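Transcriptional regulator (Streptococcus thermophilus, PDB 6QER) probably binds DNA through an N-terminal helix-turn-helix region and controls transcription in response to a signalling peptide sensed by its ComR-type tetratricopeptide domain. Local coordinates at residues A[73-78]-A[109-114]; A[83-88]-A[102-107]; A[90-95]-A[281-286]; A[202-207]-A[240-245]. All blocks are in the same frame, centred on the assembly; numbering follows the deposited sequence.

How the contacts relate
All four contacts fall in the tetratricopeptide region. Contacts 1 and 2 join the same pair, helices 76-86 and 100-111, and touch through Tyr78 and Val107; contact 2 is the more buried and holds by apolar packing with no hydrogen bond, whereas contact 1 adds an aromatic pair and a salt bridge at its exposed edge. Contact 4, partly buried, combines a ring stack with an amide-to-hydroxyl hydrogen bond and packs against contact 2 through Lys87 and Ile204. Contact 3 lies at the surface, about 31 Å from contact 1 between centres, and is chiefly ionic. It bridges segments 186 residues apart in sequence, with contact 4 nested inside that loop and touching it through Leu281.

Contact 1: A[73-78]-A[109-114]; sequences TIPDEY and EKFFDI
Phe111 packs one face of its ring on Tyr78, whose CB stands 3.8 Å from the Phe111 ring centroid and only 6° off the normal, a CH-pi contact over the centre of the ring. The phenol ring continues from there as the edge partner of a T-shaped pair: the two centroids are 5.8 Å apart and the planes meet at 73°. Against the opposite face of Phe111, displaced toward the rim, lies CB of its chain neighbour Lys110, so the benzyl group is packed on both sides. Farther out, Pro75 slides past the ring, its CG 3.7 Å from CE1 of Phe111, while CD of Pro75 reaches CD1 of Ile114 at 3.5 Å. Ile74 adds a looser contact, its CG1 lying against the carbonyl oxygen of Ile114. At the polar edge Glu77, with CG anti to its backbone N (chi1 -171°) and the chain extended beyond, crosses the equally extended Lys110 at about a right angle. Their salt bridge, OE1 of Glu77 to NZ of Lys110, is modelled at 2.5 Å, a short value; the amine meets the carboxylate on its syn side, somewhat out of plane. The Tyr78 hydroxyl leaves the contact to hydrogen-bond Glu119. Helices 76-86 and 100-111 thus meet near the start of one and the end of the other, with Phe111 also touching Met81 and Tyr78 reaching Leu123 of helix 117-128.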
# COMPACT_ATOMS: atom_id res chain seq x y z
N THR A 73 12.66 -9.58 17.12
CA THR A 73 12.91 -10.23 15.84
C THR A 73 11.62 -10.78 15.26
O THR A 73 10.86 -11.48 15.92
CB THR A 73 13.95 -11.36 15.99
OG1 THR A 73 15.26 -10.80 16.00
CG2 THR A 73 13.83 -12.35 14.84
N ILE A 74 11.35 -10.41 14.01
CA ILE A 74 10.18 -10.91 13.31
C ILE A 74 10.60 -12.07 12.42
O ILE A 74 11.44 -11.92 11.56
CB ILE A 74 9.53 -9.81 12.50
CG1 ILE A 74 9.20 -8.63 13.42
CG2 ILE A 74 8.30 -10.34 11.75
CD1 ILE A 74 8.70 -7.39 12.74
N PRO A 75 10.02 -13.23 12.66
CA PRO A 75 10.35 -14.48 11.96
C PRO A 75 10.07 -14.42 10.47
O PRO A 75 9.08 -13.83 10.06
CB PRO A 75 9.43 -15.50 12.63
CG PRO A 75 9.00 -14.88 13.89
CD PRO A 75 8.95 -13.43 13.64
N ASP A 76 10.89 -15.08 9.67
CA ASP A 76 10.70 -15.15 8.23
C ASP A 76 9.30 -15.64 7.78
O ASP A 76 8.78 -15.21 6.75
CB ASP A 76 11.76 -16.07 7.66
CG ASP A 76 13.12 -15.43 7.64
OD1 ASP A 76 13.33 -14.50 8.43
OD2 ASP A 76 13.99 -15.88 6.87
N GLU A 77 8.69 -16.48 8.58
CA GLU A 77 7.39 -17.02 8.26
C GLU A 77 6.36 -15.91 8.09
O GLU A 77 5.47 -16.03 7.27
CB GLU A 77 6.95 -18.04 9.31
CG GLU A 77 5.71 -18.80 8.92
CD GLU A 77 5.20 -19.76 9.97
OE1 GLU A 77 4.13 -20.36 9.73
OE2 GLU A 77 5.82 -19.91 11.04
N TYR A 78 6.45 -14.86 8.89
CA TYR A 78 5.52 -13.74 8.79
C TYR A 78 5.64 -13.03 7.45
O TYR A 78 4.66 -12.72 6.82
CB TYR A 78 5.73 -12.72 9.91
CG TYR A 78 5.06 -11.40 9.59
CD1 TYR A 78 3.70 -11.23 9.78
CD2 TYR A 78 5.78 -10.36 9.05
CE1 TYR A 78 3.09 -10.04 9.45
CE2 TYR A 78 5.19 -9.20 8.74
CZ TYR A 78 3.85 -9.02 8.94
OH TYR A 78 3.29 -7.82 8.61
N GLU A 109 -2.73 -14.91 15.01
CA GLU A 109 -2.58 -15.93 16.03
C GLU A 109 -1.12 -16.25 16.24
O GLU A 109 -0.69 -16.53 17.33
CB GLU A 109 -3.33 -17.20 15.62
CG GLU A 109 -4.85 -17.05 15.53
CD GLU A 109 -5.56 -18.29 14.95
OE1 GLU A 109 -4.97 -19.04 14.14
OE2 GLU A 109 -6.74 -18.48 15.28
N LYS A 110 -0.33 -16.18 15.18
CA LYS A 110 1.09 -16.45 15.34
C LYS A 110 1.95 -15.24 15.70
O LYS A 110 2.96 -15.38 16.36
CB LYS A 110 1.65 -17.09 14.08
CG LYS A 110 1.27 -18.53 13.87
CD LYS A 110 1.66 -19.00 12.48
CE LYS A 110 1.45 -20.49 12.32
NZ LYS A 110 2.09 -21.01 11.09
N PHE A 111 1.60 -14.07 15.21
CA PHE A 111 2.56 -13.01 15.30
C PHE A 111 2.10 -11.69 15.88
O PHE A 111 2.89 -10.78 15.94
CB PHE A 111 3.09 -12.73 13.90
CG PHE A 111 3.71 -13.91 13.24
CD1 PHE A 111 4.91 -14.39 13.64
CD2 PHE A 111 3.07 -14.51 12.17
CE1 PHE A 111 5.47 -15.48 13.00
CE2 PHE A 111 3.63 -15.57 11.54
CZ PHE A 111 4.83 -16.06 11.95
N PHE A 112 0.86 -11.59 16.32
CA PHE A 112 0.33 -10.30 16.75
C PHE A 112 1.17 -9.57 17.79
O PHE A 112 1.48 -8.39 17.62
CB PHE A 112 -1.08 -10.46 17.29
CG PHE A 112 -1.70 -9.17 17.73
CD1 PHE A 112 -2.17 -8.26 16.81
CD2 PHE A 112 -1.82 -8.88 19.07
CE1 PHE A 112 -2.74 -7.07 17.21
CE2 PHE A 112 -2.40 -7.70 19.48
CZ PHE A 112 -2.85 -6.79 18.55
N ASP A 113 1.60 -10.28 18.82
CA ASP A 113 2.32 -9.69 19.94
C ASP A 113 3.66 -9.12 19.55
O ASP A 113 4.24 -8.38 20.30
CB ASP A 113 2.55 -10.73 21.04
CG ASP A 113 1.29 -11.09 21.77
OD1 ASP A 113 0.37 -10.26 21.84
OD2 ASP A 113 1.19 -12.24 22.24
N ILE A 114 4.14 -9.44 18.36
CA ILE A 114 5.43 -8.92 17.94
C ILE A 114 5.35 -8.08 16.68
O ILE A 114 6.36 -7.84 16.04
CB ILE A 114 6.43 -10.02 17.67
CG1 ILE A 114 5.86 -11.01 16.67
CG2 ILE A 114 6.84 -10.71 18.94
CD1 ILE A 114 6.92 -11.74 15.93

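Contact 2: A[83-88]-A[102-107]; sequences NRLIKF and TLIEEV
Arg84 meets Leu103 in an alpha-alpha hairpin, in which helices 76-86 and 100-111 run in roughly opposite senses and the loop between them closes the end, within the all-helical tetratricopeptide domain. The Arg84 chain leaves with CG anti to the backbone N (chi1 175°) and stays extended to NE, which carries it across Leu103 at about a right angle. One face of its guanidinium then rests on the leucine: NE of Arg84 lies 3.7 Å from CD1 of Leu103, and NH2 of Arg84 3.8 Å from CD2 of Leu103. These are nonpolar contacts of a charged group; Asp95 offers the guanidinium a long, weak ion pair. Next along the helix, Leu85 points into the interface and crosses Ile104, its CD2 at 3.7 Å from CG1 of Ile104. CD2 of Leu85 also lies 4.2 Å from CB of Leu103; CD1 of Leu85 is shared between Ile104 and, more loosely at 4.4 Å, CG2 of Val107. Beyond the helix end, Phe88 presents its ring edge rather than a face: CE2 of Phe88 approaches CD1 of Leu103 at 4.0 Å, so this one methyl meets both a guanidinium face and an aromatic edge.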
# COMPACT_ATOMS: atom_id res chain seq x y z
N ASN A 83 3.73 -11.83 2.08
CA ASN A 83 3.99 -11.92 0.67
C ASN A 83 2.91 -12.71 -0.05
O ASN A 83 2.45 -12.32 -1.12
CB ASN A 83 5.35 -12.55 0.41
CG ASN A 83 6.49 -11.62 0.75
OD1 ASN A 83 6.30 -10.43 0.91
ND2 ASN A 83 7.68 -12.14 0.82
N ARG A 84 2.48 -13.81 0.56
CA ARG A 84 1.42 -14.58 -0.02
C ARG A 84 0.11 -13.80 -0.03
O ARG A 84 -0.67 -13.95 -0.93
CB ARG A 84 1.27 -15.90 0.71
CG ARG A 84 0.13 -16.73 0.27
CD ARG A 84 0.12 -18.05 0.95
NE ARG A 84 -0.99 -18.88 0.49
CZ ARG A 84 -1.31 -20.05 1.02
NH1 ARG A 84 -2.31 -20.76 0.54
NH2 ARG A 84 -0.62 -20.50 2.04
N LEU A 85 -0.15 -12.99 1.00
CA LEU A 85 -1.35 -12.16 1.02
C LEU A 85 -1.33 -11.14 -0.11
O LEU A 85 -2.34 -10.86 -0.73
CB LEU A 85 -1.52 -11.45 2.34
CG LEU A 85 -2.21 -12.19 3.48
CD1 LEU A 85 -1.85 -11.57 4.84
CD2 LEU A 85 -3.68 -12.17 3.30
N ILE A 86 -0.17 -10.56 -0.34
CA ILE A 86 -0.05 -9.53 -1.33
C ILE A 86 -0.23 -10.13 -2.74
O ILE A 86 -0.87 -9.54 -3.59
CB ILE A 86 1.30 -8.82 -1.18
CG1 ILE A 86 1.27 -7.94 0.07
CG2 ILE A 86 1.59 -7.97 -2.40
CD1 ILE A 86 2.58 -7.38 0.47
N LYS A 87 0.36 -11.30 -2.96
CA LYS A 87 0.30 -11.96 -4.25
C LYS A 87 -0.98 -12.73 -4.41
O LYS A 87 -1.14 -13.38 -5.39
CB LYS A 87 1.48 -12.89 -4.45
CG LYS A 87 2.76 -12.16 -4.59
CD LYS A 87 3.86 -12.95 -5.21
CE LYS A 87 4.35 -14.06 -4.36
NZ LYS A 87 5.49 -14.70 -5.05
N PHE A 88 -1.89 -12.62 -3.47
CA PHE A 88 -3.12 -13.37 -3.53
C PHE A 88 -3.91 -13.20 -4.83
O PHE A 88 -4.34 -12.11 -5.19
CB PHE A 88 -4.00 -13.05 -2.35
CG PHE A 88 -4.87 -14.20 -1.94
CD1 PHE A 88 -6.11 -14.41 -2.53
CD2 PHE A 88 -4.41 -15.12 -1.00
CE1 PHE A 88 -6.89 -15.48 -2.18
CE2 PHE A 88 -5.19 -16.21 -0.63
CZ PHE A 88 -6.44 -16.39 -1.24
N THR A 102 -8.31 -16.77 6.24
CA THR A 102 -7.61 -17.74 7.04
C THR A 102 -6.16 -17.32 7.27
O THR A 102 -5.67 -17.42 8.39
CB THR A 102 -7.67 -19.16 6.40
OG1 THR A 102 -9.00 -19.68 6.54
CG2 THR A 102 -6.70 -20.15 7.08
N LEU A 103 -5.50 -16.83 6.23
CA LEU A 103 -4.13 -16.39 6.35
C LEU A 103 -3.97 -15.21 7.30
O LEU A 103 -2.99 -15.12 7.99
CB LEU A 103 -3.57 -16.00 5.00
CG LEU A 103 -3.29 -17.12 4.02
CD1 LEU A 103 -2.90 -16.53 2.65
CD2 LEU A 103 -2.21 -18.02 4.51
N ILE A 104 -4.92 -14.30 7.29
CA ILE A 104 -4.91 -13.15 8.17
C ILE A 104 -5.11 -13.57 9.63
O ILE A 104 -4.38 -13.14 10.52
CB ILE A 104 -5.94 -12.10 7.74
CG1 ILE A 104 -5.44 -11.45 6.46
CG2 ILE A 104 -6.12 -11.07 8.81
CD1 ILE A 104 -6.40 -10.48 5.83
N GLU A 105 -6.12 -14.40 9.88
CA GLU A 105 -6.28 -14.89 11.25
C GLU A 105 -5.03 -15.65 11.74
O GLU A 105 -4.62 -15.50 12.88
CB GLU A 105 -7.53 -15.76 11.39
CG GLU A 105 -8.75 -15.04 10.89
CD GLU A 105 -10.04 -15.69 11.28
OE1 GLU A 105 -10.36 -16.77 10.77
OE2 GLU A 105 -10.76 -15.10 12.09
N GLU A 106 -4.42 -16.43 10.85
CA GLU A 106 -3.23 -17.22 11.16
C GLU A 106 -2.04 -16.27 11.45
O GLU A 106 -1.26 -16.52 12.38
CB GLU A 106 -3.00 -18.24 10.03
CG GLU A 106 -1.83 -19.18 10.14
CD GLU A 106 -1.86 -20.29 9.08
OE1 GLU A 106 -2.96 -20.85 8.84
OE2 GLU A 106 -0.80 -20.61 8.49
N VAL A 107 -1.90 -15.20 10.67
CA VAL A 107 -0.87 -14.18 10.94
C VAL A 107 -1.04 -13.54 12.32
O VAL A 107 -0.07 -13.31 13.02
CB VAL A 107 -0.88 -13.04 9.86
CG1 VAL A 107 -0.05 -11.81 10.30
CG2 VAL A 107 -0.38 -13.56 8.52

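Contact 3: A[90-95]-A[281-286]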
# COMPACT_ATOMS: atom_id res chain seq x y z
N THR A 90 -6.80 -14.10 -8.01
CA THR A 90 -8.25 -14.04 -8.13
C THR A 90 -8.85 -15.41 -7.88
O THR A 90 -8.21 -16.44 -8.06
CB THR A 90 -8.74 -13.58 -9.56
OG1 THR A 90 -8.77 -14.68 -10.47
CG2 THR A 90 -7.86 -12.49 -10.11
N TYR A 91 -10.10 -15.40 -7.48
CA TYR A 91 -10.82 -16.61 -7.21
C TYR A 91 -10.91 -17.53 -8.44
O TYR A 91 -11.44 -18.62 -8.34
CB TYR A 91 -12.22 -16.27 -6.71
CG TYR A 91 -13.08 -15.66 -7.78
CD1 TYR A 91 -13.08 -14.28 -8.01
CD2 TYR A 91 -13.91 -16.46 -8.58
CE1 TYR A 91 -13.87 -13.73 -8.98
CE2 TYR A 91 -14.70 -15.92 -9.54
CZ TYR A 91 -14.67 -14.56 -9.75
OH TYR A 91 -15.46 -14.03 -10.71
N ARG A 92 -10.43 -17.08 -9.60
CA ARG A 92 -10.48 -17.92 -10.79
C ARG A 92 -9.17 -18.68 -11.00
O ARG A 92 -9.08 -19.54 -11.85
CB ARG A 92 -10.80 -17.07 -12.02
CG ARG A 92 -12.11 -16.35 -11.87
CD ARG A 92 -12.48 -15.52 -13.06
NE ARG A 92 -11.50 -14.49 -13.40
CZ ARG A 92 -11.36 -13.34 -12.77
NH1 ARG A 92 -12.12 -13.07 -11.73
NH2 ARG A 92 -10.45 -12.47 -13.18
N ASN A 93 -8.17 -18.39 -10.18
CA ASN A 93 -6.94 -19.17 -10.25
C ASN A 93 -6.39 -19.38 -8.85
O ASN A 93 -5.27 -19.02 -8.56
CB ASN A 93 -5.91 -18.50 -11.16
CG ASN A 93 -6.36 -18.50 -12.63
OD1 ASN A 93 -6.16 -19.47 -13.36
ND2 ASN A 93 -6.98 -17.42 -13.04
N PRO A 94 -7.22 -19.99 -7.99
CA PRO A 94 -6.95 -20.22 -6.59
C PRO A 94 -5.67 -20.99 -6.39
O PRO A 94 -5.33 -21.83 -7.20
CB PRO A 94 -8.16 -21.04 -6.14
CG PRO A 94 -8.57 -21.78 -7.35
CD PRO A 94 -8.28 -20.89 -8.49
N ASP A 95 -4.89 -20.60 -5.40
CA ASP A 95 -3.67 -21.28 -5.08
C ASP A 95 -3.93 -22.09 -3.80
O ASP A 95 -4.29 -21.53 -2.78
CB ASP A 95 -2.54 -20.29 -4.96
CG ASP A 95 -1.35 -20.84 -4.23
OD1 ASP A 95 -0.71 -21.79 -4.70
OD2 ASP A 95 -1.01 -20.25 -3.20
N LEU A 281 -5.79 -16.02 -22.72
CA LEU A 281 -5.34 -16.40 -21.36
C LEU A 281 -6.29 -17.38 -20.70
O LEU A 281 -5.97 -17.98 -19.68
CB LEU A 281 -5.24 -15.21 -20.42
CG LEU A 281 -4.18 -14.12 -20.35
CD1 LEU A 281 -4.42 -13.36 -19.07
CD2 LEU A 281 -2.80 -14.73 -20.33
N GLU A 282 -7.50 -17.45 -21.25
CA GLU A 282 -8.58 -18.31 -20.76
C GLU A 282 -9.08 -17.96 -19.37
O GLU A 282 -9.44 -18.82 -18.58
CB GLU A 282 -8.16 -19.79 -20.87
CG GLU A 282 -8.01 -20.19 -22.35
CD GLU A 282 -7.50 -21.59 -22.61
OE1 GLU A 282 -7.06 -22.29 -21.67
OE2 GLU A 282 -7.57 -22.01 -23.78
N ASP A 283 -9.07 -16.67 -19.06
CA ASP A 283 -9.90 -16.15 -17.99
C ASP A 283 -11.14 -15.65 -18.73
O ASP A 283 -11.12 -14.57 -19.32
CB ASP A 283 -9.23 -15.01 -17.22
CG ASP A 283 -9.97 -14.62 -15.96
OD1 ASP A 283 -11.18 -14.84 -15.85
OD2 ASP A 283 -9.35 -14.03 -15.08
N SER A 284 -12.21 -16.41 -18.67
CA SER A 284 -13.37 -16.12 -19.47
C SER A 284 -14.21 -15.12 -18.74
O SER A 284 -14.82 -14.28 -19.38
CB SER A 284 -14.14 -17.40 -19.84
OG SER A 284 -14.82 -17.95 -18.75
N VAL A 285 -14.25 -15.18 -17.42
CA VAL A 285 -14.99 -14.16 -16.69
C VAL A 285 -14.44 -12.77 -16.99
O VAL A 285 -15.20 -11.82 -17.18
CB VAL A 285 -14.95 -14.37 -15.18
CG1 VAL A 285 -15.67 -13.26 -14.48
CG2 VAL A 285 -15.58 -15.68 -14.81
N LEU A 286 -13.12 -12.65 -16.99
CA LEU A 286 -12.46 -11.41 -17.35
C LEU A 286 -12.80 -11.01 -18.79
O LEU A 286 -13.05 -9.85 -19.07
CB LEU A 286 -10.94 -11.53 -17.18
CG LEU A 286 -10.10 -10.31 -17.57
CD1 LEU A 286 -10.48 -9.04 -16.84
CD2 LEU A 286 -8.64 -10.57 -17.45
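A type I turn from Thr90 to Asn93, closed by Asn93 N to Thr90 O at 2.9 Å, brings Arg92 up to Asp283, where the chain leaves a Schellman motif at Glu282 and enters helix 284-296. The Arg92 chain bends at chi3 (-58°), and this turns its guanidinium edge to the carboxylate. NH2 of Arg92 donates to OD2 of Asp283 at 2.7 Å, close to the guanidinium plane and on the syn side of the oxygen. NE also faces both oxygens, but its bond to OD2 is weak, and its very short modelled separation from OD1 is doubtful. The two planes are 40° apart. Asp283 is at the same time the N-cap of the helix: its OD1 accepts from Leu286 N at 3.1 Å, with a nearly straight angle of 167° and from above the carboxylate plane. The helix N-terminus would probably stabilise this shared carboxylate's charge. Because Arg92 lies in the loop after helix 76-86, the bridge ties that loop to the last helix of the chain, within the tetratricopeptide region. Val285 lines the aliphatic part of the arginine, its CB 3.5 Å from CD of Arg92, and CG1 of Val285 lies 3.9 Å from OH of Tyr91.

Contact 4: A[202-207]-A[240-245]; sequences YNIVLF and SQLYSY
Phe207 and Tyr245 form an offset stack, ring centroids 4.3 Å apart and planes 19° from parallel. The side chains slide past each other in opposite directions, so that CD2 of Tyr245 sits over the Phe207 ring toward its rim; at 3.3 Å from CD2 of Phe207 it marks a tight overlap. Phe207 gets there with CG anti to the backbone N (chi1 -177°), reaching out from helix 200-220, while Tyr245 comes from the 3-10 turn in the linker between helices 226-240 and 246-261 of the tetratricopeptide region. Beyond the stack, OH of Tyr245 meets CG2 of Ile204 at 3.6 Å, the two side chains crossing at about a right angle. Ile204 also turns its other branch to Leu242, the centre of an inverse gamma turn: CG1 of Ile204 is 4.0 Å from CD2 of Leu242, the two side chains crossing obliquely. One helical turn before Phe207, Asn203 directs its amide at Ser240, at the end of helix 226-240. ND2 of Asn203 donates to OG of Ser240 at 2.9 Å and 176°, with the oxygen in the amide plane. Phe207 and Tyr245 both pack on Ile237, so helix 226-240 adjoins the stack. The contact thus divides its chemistry: the stacked rings and aliphatic branches supply close apolar packing, whereas the nearly linear N-H...O hydrogen bond to Ser240 and a second one to the Trp197 carbonyl together hold the amide of buried Asn203 in one orientation, while Asp200 gives OG of Ser240 a further partner.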
# COMPACT_ATOMS: atom_id res chain seq x y z
N TYR A 202 6.75 -6.09 -4.25
CA TYR A 202 6.84 -4.68 -4.41
C TYR A 202 6.18 -4.24 -5.72
O TYR A 202 5.36 -3.33 -5.75
CB TYR A 202 8.31 -4.25 -4.35
CG TYR A 202 8.54 -2.77 -4.46
CD1 TYR A 202 8.47 -1.97 -3.34
CD2 TYR A 202 8.81 -2.17 -5.68
CE1 TYR A 202 8.71 -0.64 -3.40
CE2 TYR A 202 9.04 -0.82 -5.77
CZ TYR A 202 8.99 -0.06 -4.61
OH TYR A 202 9.19 1.28 -4.65
N ASN A 203 6.55 -4.92 -6.79
CA ASN A 203 6.06 -4.64 -8.12
C ASN A 203 4.55 -4.77 -8.25
O ASN A 203 3.94 -4.09 -9.04
CB ASN A 203 6.76 -5.53 -9.13
CG ASN A 203 8.18 -5.16 -9.30
OD1 ASN A 203 8.56 -4.07 -8.90
ND2 ASN A 203 8.96 -6.02 -9.90
N ILE A 204 3.98 -5.67 -7.47
CA ILE A 204 2.55 -5.87 -7.45
C ILE A 204 1.89 -4.68 -6.78
O ILE A 204 0.85 -4.19 -7.24
CB ILE A 204 2.19 -7.20 -6.74
CG1 ILE A 204 2.50 -8.35 -7.67
CG2 ILE A 204 0.75 -7.27 -6.37
CD1 ILE A 204 2.16 -9.71 -7.11
N VAL A 205 2.47 -4.23 -5.68
CA VAL A 205 1.88 -3.09 -4.98
C VAL A 205 1.98 -1.78 -5.82
O VAL A 205 1.06 -0.96 -5.87
CB VAL A 205 2.54 -2.91 -3.61
CG1 VAL A 205 1.89 -1.81 -2.88
CG2 VAL A 205 2.32 -4.16 -2.81
N LEU A 206 3.12 -1.62 -6.46
CA LEU A 206 3.34 -0.54 -7.37
C LEU A 206 2.30 -0.58 -8.50
O LEU A 206 1.68 0.45 -8.83
CB LEU A 206 4.75 -0.60 -7.92
CG LEU A 206 5.07 0.46 -8.97
CD1 LEU A 206 4.80 1.82 -8.39
CD2 LEU A 206 6.50 0.36 -9.36
N PHE A 207 2.10 -1.77 -9.07
CA PHE A 207 1.11 -1.93 -10.12
C PHE A 207 -0.28 -1.49 -9.68
O PHE A 207 -0.93 -0.70 -10.34
CB PHE A 207 1.07 -3.38 -10.63
CG PHE A 207 0.11 -3.57 -11.76
CD1 PHE A 207 0.52 -3.37 -13.07
CD2 PHE A 207 -1.21 -3.86 -11.52
CE1 PHE A 207 -0.35 -3.49 -14.10
CE2 PHE A 207 -2.09 -3.98 -12.56
CZ PHE A 207 -1.66 -3.81 -13.85
N SER A 240 7.94 -8.52 -13.94
CA SER A 240 7.56 -9.58 -13.04
C SER A 240 6.63 -10.60 -13.69
O SER A 240 6.06 -11.45 -13.01
CB SER A 240 6.93 -9.00 -11.79
OG SER A 240 7.92 -8.49 -10.92
N GLN A 241 6.45 -10.46 -15.00
CA GLN A 241 5.59 -11.32 -15.80
C GLN A 241 4.18 -11.47 -15.25
O GLN A 241 3.67 -12.56 -15.15
CB GLN A 241 6.24 -12.66 -15.99
CG GLN A 241 7.46 -12.51 -16.84
CD GLN A 241 8.07 -13.81 -17.23
OE1 GLN A 241 8.46 -14.61 -16.38
NE2 GLN A 241 8.16 -14.05 -18.55
N LEU A 242 3.56 -10.36 -14.90
CA LEU A 242 2.20 -10.40 -14.40
C LEU A 242 1.23 -10.26 -15.58
O LEU A 242 0.57 -9.22 -15.71
CB LEU A 242 1.98 -9.29 -13.40
CG LEU A 242 3.02 -9.17 -12.29
CD1 LEU A 242 2.97 -7.78 -11.72
CD2 LEU A 242 2.80 -10.22 -11.22
N TYR A 243 1.13 -11.30 -16.40
CA TYR A 243 0.38 -11.19 -17.65
C TYR A 243 -1.13 -11.20 -17.44
O TYR A 243 -1.86 -10.65 -18.22
CB TYR A 243 0.87 -12.22 -18.68
CG TYR A 243 2.14 -11.69 -19.29
CD1 TYR A 243 2.10 -10.58 -20.14
CD2 TYR A 243 3.38 -12.19 -18.94
CE1 TYR A 243 3.25 -10.02 -20.67
CE2 TYR A 243 4.55 -11.64 -19.45
CZ TYR A 243 4.48 -10.55 -20.32
OH TYR A 243 5.63 -9.98 -20.84
N SER A 244 -1.58 -11.78 -16.34
CA SER A 244 -2.99 -11.74 -16.04
C SER A 244 -3.45 -10.31 -15.79
O SER A 244 -4.63 -10.02 -15.79
CB SER A 244 -3.32 -12.63 -14.85
OG SER A 244 -2.90 -12.06 -13.65
N TYR A 245 -2.50 -9.40 -15.58
CA TYR A 245 -2.84 -8.01 -15.36
C TYR A 245 -2.92 -7.24 -16.66
O TYR A 245 -3.50 -6.17 -16.70
CB TYR A 245 -1.79 -7.31 -14.48
CG TYR A 245 -1.78 -7.56 -12.99
CD1 TYR A 245 -2.79 -8.25 -12.37
CD2 TYR A 245 -0.76 -7.06 -12.22
CE1 TYR A 245 -2.79 -8.45 -11.01
CE2 TYR A 245 -0.74 -7.23 -10.87
CZ TYR A 245 -1.76 -7.94 -10.26
OH TYR A 245 -1.75 -8.13 -8.88